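Local coordinates for oxetanocin-like protein (Pyrococcus furiosus, PDB 1XX7) that probably removes the phosphate from 2'-deoxyribonucleoside 5'-phosphates as a metal-dependent HD-domain hydrolase, at residues 70-75 with 126-131; 98-103 with 112-117. One frame throughout, in Å; residues are numbered along the deposited sequence.

In the fold
Both contacts lie in the all-helical HD domain, and their centres are about 12 Å apart. Contact 1 joins helix 65-74 to helix 123-145 and carries H75, a ligand of the nickel ion. Contact 2 pairs helices 95-106 and 111-119, both of which fall in the chain between the two segments of contact 1. The two meet at H75: its O lies 3.2 Å from CE1 of F114, and its CD2 lies 3.4 Å from CZ of Y117. K70 also reaches contact 2, its CB 3.6 Å from CD1 of L113. The side chain of E99 is about 7 Å from the nickel, which places contact 2 beside the metal site.

Contact 1. Residues 70-75 with 126-131; sequences KIAIIH and QLVKIA. With NI (nickel (II) ion), chain G.
V128 points from helix 123-145 at I71 and A72 of helix 65-74, and its two methyl groups make the closest contacts between segments 70-75 and 126-131. Its CB already lies 3.9 Å from CG2 of I71. Beyond it the side chain forks: CG1 runs anti to the backbone N (chi1 -178°) and reaches the backbone of the other helix, 3.8 Å from CA of A72, while CG2 closes on CG2 of I71 at 3.7 Å. The I71 side chain lies obliquely across the fork, its CG2 touching both prongs. The small CB of A72 lets the helices come close, with the CA atoms of A72 and V128 separated by 5.9 Å. An alanine in place of V128 would take away both methyls and is likely to open a gap beside I71 and A72, near H75.

H75 belongs to the metal site of the HD domain. It binds nickel through NE2 at 2.3 Å, and H41, D76 and D132 complete the set of protein ligands, as in the H...HD...D signature. ND1 on the other side of the ring donates to O of A72 at 2.7 Å, a nearly straight bond (164°) almost within the imidazole plane. Gripped at both nitrogens, the ring has its rotation fixed, and the carbonyl acts as a second-shell partner of the metal.

On the outer side of helix 65-74, K70 forms a salt bridge with E54 of the second subunit and I73 packs on F47 of that subunit. Around this pair of helices, V45 of helix 38-58 touches H75, and Y117 of helix 111-119 packs on I71 and V128.

Contact 2. Residues 98-103 with 112-117; sequences AEAKAL and ELFEEY
E99, A100 and L103 of helix 95-106 receive the ring of F114 from helix 111-119, in an antiparallel helix pair of the HD domain. The axes of the two short segments run at 163° to each other and approach to 10.4 Å, a gap bridged largely by the phenyl group. With CG anti to the backbone N (chi1 178°), F114 sends its ring outward to the facing helix.

A98, at the start of segment 98-103, packs on L93 of the third subunit. The first residue of the segment to meet the ring is E99. Its CB packs against CZ of the ring at 3.8 Å; further out, the carboxylate brings OE1 to 3.7 Å from CE1. The acid and ring planes are 35° apart. OE2 lies close to the carboxylate of E79, near the metal site. A100 follows with its methyl group at the ring's edge, near the ring plane, where CB is 3.6 Å from CE2. Here the backbone of helix 95-106 also comes near the phenyl group.

A102 then packs on Y92 of the third subunit. A turn beyond E99, L103 closes the root of the phenylalanine, its side chain crossing that of F114 at about a right angle. The branch of L103 that touches F114 is CD1, equally close to CB and CG, at 3.5 Å from each.

Contact 1. Residues 70-75 with 126-131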
ATOM      1  N   LYS A  70     -30.153   4.550  10.247  1.00 19.90           N
ATOM      2  CA  LYS A  70     -29.658   3.535  11.196  1.00 19.80           C
ATOM      3  C   LYS A  70     -29.325   2.224  10.462  1.00 23.38           C
ATOM      4  O   LYS A  70     -28.321   1.584  10.740  1.00 21.17           O
ATOM      5  CB  LYS A  70     -30.652   3.225  12.296  1.00 23.91           C
ATOM      6  CG  LYS A  70     -30.916   4.292  13.316  1.00 26.14           C
ATOM      7  CD  LYS A  70     -31.951   3.790  14.307  1.00 28.66           C
ATOM      8  CE  LYS A  70     -32.305   4.819  15.342  1.00 34.50           C
ATOM      9  NZ  LYS A  70     -33.023   4.211  16.539  1.00 38.93           N
ATOM     10  N   ILE A  71     -30.177   1.841   9.518  1.00 21.97           N
ATOM     11  CA  ILE A  71     -29.987   0.585   8.777  1.00 22.25           C
ATOM     12  C   ILE A  71     -28.706   0.630   7.944  1.00 20.36           C
ATOM     13  O   ILE A  71     -27.965  -0.325   7.921  1.00 19.73           O
ATOM     14  CB  ILE A  71     -31.185   0.277   7.844  1.00 20.38           C
ATOM     15  CG1 ILE A  71     -32.454  -0.045   8.657  1.00 20.90           C
ATOM     16  CG2 ILE A  71     -30.836  -0.863   6.854  1.00 21.85           C
ATOM     17  CD1 ILE A  71     -33.751  -0.017   7.821  1.00 22.69           C
ATOM     18  N   ALA A  72     -28.494   1.748   7.250  1.00 19.85           N
ATOM     19  CA  ALA A  72     -27.326   1.958   6.436  1.00 18.07           C
ATOM     20  C   ALA A  72     -26.004   1.835   7.242  1.00 19.01           C
ATOM     21  O   ALA A  72     -25.035   1.262   6.759  1.00 21.23           O
ATOM     22  CB  ALA A  72     -27.406   3.298   5.791  1.00 17.81           C
ATOM     23  N   ILE A  73     -26.023   2.370   8.455  1.00 20.55           N
ATOM     24  CA  ILE A  73     -24.929   2.321   9.395  1.00 24.49           C
ATOM     25  C   ILE A  73     -24.641   0.927   9.893  1.00 21.89           C
ATOM     26  O   ILE A  73     -23.467   0.518   9.932  1.00 23.75           O
ATOM     27  CB  ILE A  73     -25.146   3.289  10.581  1.00 23.52           C
ATOM     28  CG1 ILE A  73     -25.044   4.717  10.093  1.00 21.67           C
ATOM     29  CG2 ILE A  73     -24.067   3.075  11.680  1.00 27.21           C
ATOM     30  CD1 ILE A  73     -25.666   5.712  11.051  1.00 24.21           C
ATOM     31  N   ILE A  74     -25.674   0.171  10.234  1.00 22.43           N
ATOM     32  CA  ILE A  74     -25.440  -1.169  10.819  1.00 20.67           C
ATOM     33  C   ILE A  74     -25.373  -2.287   9.763  1.00 21.50           C
ATOM     34  O   ILE A  74     -25.015  -3.399  10.073  1.00 19.55           O
ATOM     35  CB  ILE A  74     -26.464  -1.501  11.929  1.00 24.24           C
ATOM     36  CG1 ILE A  74     -27.896  -1.545  11.391  1.00 28.10           C
ATOM     37  CG2 ILE A  74     -26.376  -0.436  13.078  1.00 24.27           C
ATOM     38  CD1 ILE A  74     -28.328  -2.837  10.810  1.00 29.58           C
ATOM     39  N   HIS A  75     -25.689  -1.989   8.504  1.00 21.32           N
ATOM     40  CA  HIS A  75     -26.032  -3.074   7.590  1.00 22.98           C
ATOM     41  C   HIS A  75     -24.896  -4.083   7.289  1.00 26.29           C
ATOM     42  O   HIS A  75     -25.173  -5.267   7.071  1.00 22.20           O
ATOM     43  CB  HIS A  75     -26.669  -2.532   6.334  1.00 20.52           C
ATOM     44  CG  HIS A  75     -25.694  -2.200   5.270  1.00 23.61           C
ATOM     45  ND1 HIS A  75     -24.972  -1.031   5.268  1.00 24.36           N
ATOM     46  CD2 HIS A  75     -25.282  -2.905   4.194  1.00 23.36           C
ATOM     47  CE1 HIS A  75     -24.152  -1.026   4.235  1.00 25.38           C
ATOM     48  NE2 HIS A  75     -24.331  -2.141   3.555  1.00 26.11           N
ATOM     49  N   GLN A 126     -35.666  -1.581   1.289  1.00 23.84           N
ATOM     50  CA  GLN A 126     -35.431  -1.452  -0.144  1.00 19.51           C
ATOM     51  C   GLN A 126     -34.520  -0.289  -0.475  1.00 21.26           C
ATOM     52  O   GLN A 126     -33.666  -0.387  -1.384  1.00 23.37           O
ATOM     53  CB  GLN A 126     -36.732  -1.181  -0.889  1.00 22.76           C
ATOM     54  CG  GLN A 126     -37.764  -2.272  -0.869  1.00 23.85           C
ATOM     55  CD  GLN A 126     -39.032  -1.795  -1.571  1.00 22.83           C
ATOM     56  OE1 GLN A 126     -38.978  -1.317  -2.704  1.00 22.78           O
ATOM     57  NE2 GLN A 126     -40.154  -1.934  -0.914  1.00 23.30           N
ATOM     58  N   LEU A 127     -34.758   0.839   0.195  1.00 21.55           N
ATOM     59  CA  LEU A 127     -33.944   2.036  -0.007  1.00 25.41           C
ATOM     60  C   LEU A 127     -32.424   1.790   0.261  1.00 20.61           C
ATOM     61  O   LEU A 127     -31.589   2.234  -0.506  1.00 17.28           O
ATOM     62  CB  LEU A 127     -34.446   3.215   0.852  1.00 25.07           C
ATOM     63  CG  LEU A 127     -33.595   4.503   0.758  1.00 26.05           C
ATOM     64  CD1 LEU A 127     -33.441   4.998  -0.648  1.00 24.59           C
ATOM     65  CD2 LEU A 127     -34.194   5.604   1.635  1.00 28.02           C
ATOM     66  N   VAL A 128     -32.107   1.110   1.354  1.00 19.59           N
ATOM     67  CA  VAL A 128     -30.724   0.874   1.717  1.00 21.04           C
ATOM     68  C   VAL A 128     -30.102  -0.192   0.816  1.00 21.66           C
ATOM     69  O   VAL A 128     -28.925  -0.090   0.486  1.00 20.02           O
ATOM     70  CB  VAL A 128     -30.562   0.508   3.208  1.00 19.76           C
ATOM     71  CG1 VAL A 128     -29.103   0.316   3.526  1.00 21.89           C
ATOM     72  CG2 VAL A 128     -31.122   1.619   4.103  1.00 20.40           C
ATOM     73  N   LYS A 129     -30.884  -1.193   0.409  1.00 18.60           N
ATOM     74  CA  LYS A 129     -30.439  -2.132  -0.621  1.00 21.06           C
ATOM     75  C   LYS A 129     -30.088  -1.468  -1.963  1.00 20.74           C
ATOM     76  O   LYS A 129     -29.077  -1.803  -2.628  1.00 22.50           O
ATOM     77  CB  LYS A 129     -31.498  -3.241  -0.840  1.00 26.95           C
ATOM     78  CG  LYS A 129     -30.977  -4.479  -1.631  1.00 29.93           C
ATOM     79  CD  LYS A 129     -29.987  -5.373  -0.837  1.00 32.01           C
ATOM     80  CE  LYS A 129     -30.758  -6.366   0.062  1.00 39.63           C
ATOM     81  NZ  LYS A 129     -29.953  -7.265   0.962  1.00 36.79           N
ATOM     82  N   ILE A 130     -30.902  -0.509  -2.363  1.00 21.80           N
ATOM     83  CA  ILE A 130     -30.598   0.266  -3.535  1.00 23.18           C
ATOM     84  C   ILE A 130     -29.294   1.060  -3.364  1.00 20.95           C
ATOM     85  O   ILE A 130     -28.478   1.090  -4.248  1.00 16.65           O
ATOM     86  CB  ILE A 130     -31.767   1.181  -3.912  1.00 23.30           C
ATOM     87  CG1 ILE A 130     -32.886   0.328  -4.504  1.00 24.17           C
ATOM     88  CG2 ILE A 130     -31.337   2.208  -4.987  1.00 27.06           C
ATOM     89  CD1 ILE A 130     -34.202   1.066  -4.606  1.00 26.33           C
ATOM     90  N   ALA A 131     -29.134   1.713  -2.226  1.00 21.50           N
ATOM     91  CA  ALA A 131     -27.941   2.538  -1.963  1.00 22.64           C
ATOM     92  C   ALA A 131     -26.667   1.695  -1.973  1.00 18.99           C
ATOM     93  O   ALA A 131     -25.643   2.098  -2.454  1.00 18.14           O
ATOM     94  CB  ALA A 131     -28.093   3.254  -0.598  1.00 22.18           C
TER
HETATM   95 NI    NI G 201     -22.962  -3.121   1.953  1.00 32.09          NI

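Contact 2. Residues 98-103 with 112-117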
ATOM      1  N   ALA A  98     -24.906 -15.848   8.888  1.00 36.43           N
ATOM      2  CA  ALA A  98     -23.777 -15.732   9.826  1.00 31.93           C
ATOM      3  C   ALA A  98     -23.624 -14.281  10.332  1.00 28.28           C
ATOM      4  O   ALA A  98     -23.337 -14.057  11.521  1.00 29.93           O
ATOM      5  CB  ALA A  98     -22.492 -16.245   9.181  1.00 29.86           C
ATOM      6  N   GLU A  99     -23.869 -13.304   9.462  1.00 29.89           N
ATOM      7  CA  GLU A  99     -23.865 -11.865   9.887  1.00 31.42           C
ATOM      8  C   GLU A  99     -24.983 -11.572  10.888  1.00 33.79           C
ATOM      9  O   GLU A  99     -24.763 -10.848  11.865  1.00 33.72           O
ATOM     10  CB  GLU A  99     -24.004 -10.897   8.701  1.00 30.45           C
ATOM     11  CG  GLU A  99     -22.805 -10.815   7.756  1.00 30.52           C
ATOM     12  CD  GLU A  99     -22.958  -9.695   6.674  1.00 35.22           C
ATOM     13  OE1 GLU A  99     -23.532  -8.618   6.955  1.00 36.03           O
ATOM     14  OE2 GLU A  99     -22.465  -9.889   5.541  1.00 38.01           O
ATOM     15  N   ALA A 100     -26.179 -12.133  10.645  1.00 33.85           N
ATOM     16  CA  ALA A 100     -27.322 -11.897  11.526  1.00 32.84           C
ATOM     17  C   ALA A 100     -27.034 -12.460  12.900  1.00 33.10           C
ATOM     18  O   ALA A 100     -27.316 -11.799  13.904  1.00 30.69           O
ATOM     19  CB  ALA A 100     -28.619 -12.497  10.947  1.00 32.93           C
ATOM     20  N   LYS A 101     -26.434 -13.657  12.946  1.00 34.83           N
ATOM     21  CA  LYS A 101     -26.046 -14.264  14.200  1.00 33.13           C
ATOM     22  C   LYS A 101     -24.987 -13.436  14.935  1.00 36.30           C
ATOM     23  O   LYS A 101     -25.069 -13.258  16.155  1.00 39.73           O
ATOM     24  CB  LYS A 101     -25.530 -15.686  14.005  1.00 33.20           C
ATOM     25  CG  LYS A 101     -26.572 -16.728  13.788  1.00 36.76           C
ATOM     26  N   ALA A 102     -23.974 -12.974  14.212  1.00 36.68           N
ATOM     27  CA  ALA A 102     -22.911 -12.156  14.817  1.00 35.54           C
ATOM     28  C   ALA A 102     -23.496 -10.863  15.389  1.00 37.87           C
ATOM     29  O   ALA A 102     -23.202 -10.498  16.542  1.00 34.74           O
ATOM     30  CB  ALA A 102     -21.807 -11.834  13.776  1.00 34.71           C
ATOM     31  N   LEU A 103     -24.322 -10.173  14.581  1.00 38.07           N
ATOM     32  CA  LEU A 103     -25.011  -8.975  15.048  1.00 42.41           C
ATOM     33  C   LEU A 103     -25.869  -9.229  16.303  1.00 42.56           C
ATOM     34  O   LEU A 103     -25.834  -8.449  17.245  1.00 44.94           O
ATOM     35  CB  LEU A 103     -25.885  -8.364  13.946  1.00 43.61           C
ATOM     36  CG  LEU A 103     -25.253  -7.340  13.001  1.00 46.38           C
ATOM     37  CD1 LEU A 103     -26.350  -6.785  12.079  1.00 47.83           C
ATOM     38  CD2 LEU A 103     -24.534  -6.195  13.755  1.00 44.36           C
ATOM     39  N   GLU A 112     -33.759  -6.484  14.207  1.00 45.28           N
ATOM     40  CA  GLU A 112     -34.868  -6.223  13.295  1.00 45.94           C
ATOM     41  C   GLU A 112     -34.476  -5.292  12.166  1.00 44.24           C
ATOM     42  O   GLU A 112     -34.998  -5.424  11.070  1.00 43.66           O
ATOM     43  CB  GLU A 112     -36.081  -5.652  14.036  1.00 46.49           C
ATOM     44  N   LEU A 113     -33.552  -4.364  12.437  1.00 44.67           N
ATOM     45  CA  LEU A 113     -33.036  -3.441  11.408  1.00 43.83           C
ATOM     46  C   LEU A 113     -32.228  -4.160  10.341  1.00 38.39           C
ATOM     47  O   LEU A 113     -32.413  -3.886   9.152  1.00 34.51           O
ATOM     48  CB  LEU A 113     -32.177  -2.324  12.020  1.00 45.74           C
ATOM     49  CG  LEU A 113     -32.878  -1.202  12.808  1.00 44.43           C
ATOM     50  CD1 LEU A 113     -31.851  -0.126  13.065  1.00 45.70           C
ATOM     51  CD2 LEU A 113     -34.078  -0.606  12.096  1.00 44.56           C
ATOM     52  N   PHE A 114     -31.342  -5.073  10.760  1.00 35.83           N
ATOM     53  CA  PHE A 114     -30.584  -5.899   9.798  1.00 34.53           C
ATOM     54  C   PHE A 114     -31.507  -6.909   9.055  1.00 37.52           C
ATOM     55  O   PHE A 114     -31.260  -7.218   7.880  1.00 36.92           O
ATOM     56  CB  PHE A 114     -29.416  -6.615  10.463  1.00 33.98           C
ATOM     57  CG  PHE A 114     -28.635  -7.506   9.526  1.00 35.00           C
ATOM     58  CD1 PHE A 114     -27.762  -6.959   8.584  1.00 32.46           C
ATOM     59  CD2 PHE A 114     -28.790  -8.888   9.562  1.00 34.84           C
ATOM     60  CE1 PHE A 114     -27.047  -7.777   7.706  1.00 33.24           C
ATOM     61  CE2 PHE A 114     -28.074  -9.712   8.674  1.00 36.85           C
ATOM     62  CZ  PHE A 114     -27.195  -9.151   7.750  1.00 33.69           C
ATOM     63  N   GLU A 115     -32.579  -7.384   9.723  1.00 37.48           N
ATOM     64  CA  GLU A 115     -33.627  -8.179   9.039  1.00 36.20           C
ATOM     65  C   GLU A 115     -34.271  -7.365   7.921  1.00 33.21           C
ATOM     66  O   GLU A 115     -34.465  -7.888   6.816  1.00 32.18           O
ATOM     67  CB  GLU A 115     -34.712  -8.719  10.014  1.00 36.42           C
ATOM     68  N   GLU A 116     -34.600  -6.093   8.196  1.00 30.88           N
ATOM     69  CA  GLU A 116     -35.222  -5.246   7.182  1.00 29.72           C
ATOM     70  C   GLU A 116     -34.305  -5.070   5.982  1.00 32.01           C
ATOM     71  O   GLU A 116     -34.755  -5.034   4.821  1.00 29.25           O
ATOM     72  CB  GLU A 116     -35.563  -3.852   7.725  1.00 30.59           C
ATOM     73  CG  GLU A 116     -36.930  -3.754   8.389  1.00 32.62           C
ATOM     74  CD  GLU A 116     -37.402  -2.343   8.619  1.00 26.96           C
ATOM     75  OE1 GLU A 116     -37.531  -1.535   7.677  1.00 26.17           O
ATOM     76  OE2 GLU A 116     -37.728  -2.067   9.756  1.00 34.28           O
ATOM     77  N   TYR A 117     -33.018  -4.878   6.269  1.00 31.01           N
ATOM     78  CA  TYR A 117     -32.031  -4.714   5.207  1.00 28.44           C
ATOM     79  C   TYR A 117     -31.986  -6.034   4.401  1.00 24.63           C
ATOM     80  O   TYR A 117     -32.130  -6.023   3.148  1.00 24.62           O
ATOM     81  CB  TYR A 117     -30.625  -4.338   5.741  1.00 27.88           C
ATOM     82  CG  TYR A 117     -29.609  -4.346   4.629  1.00 29.95           C
ATOM     83  CD1 TYR A 117     -29.625  -3.356   3.679  1.00 25.53           C
ATOM     84  CD2 TYR A 117     -28.704  -5.396   4.471  1.00 29.17           C
ATOM     85  CE1 TYR A 117     -28.769  -3.348   2.654  1.00 26.41           C
ATOM     86  CE2 TYR A 117     -27.806  -5.401   3.382  1.00 29.23           C
ATOM     87  CZ  TYR A 117     -27.873  -4.361   2.486  1.00 28.16           C
ATOM     88  OH  TYR A 117     -27.037  -4.260   1.403  1.00 31.77           O
TER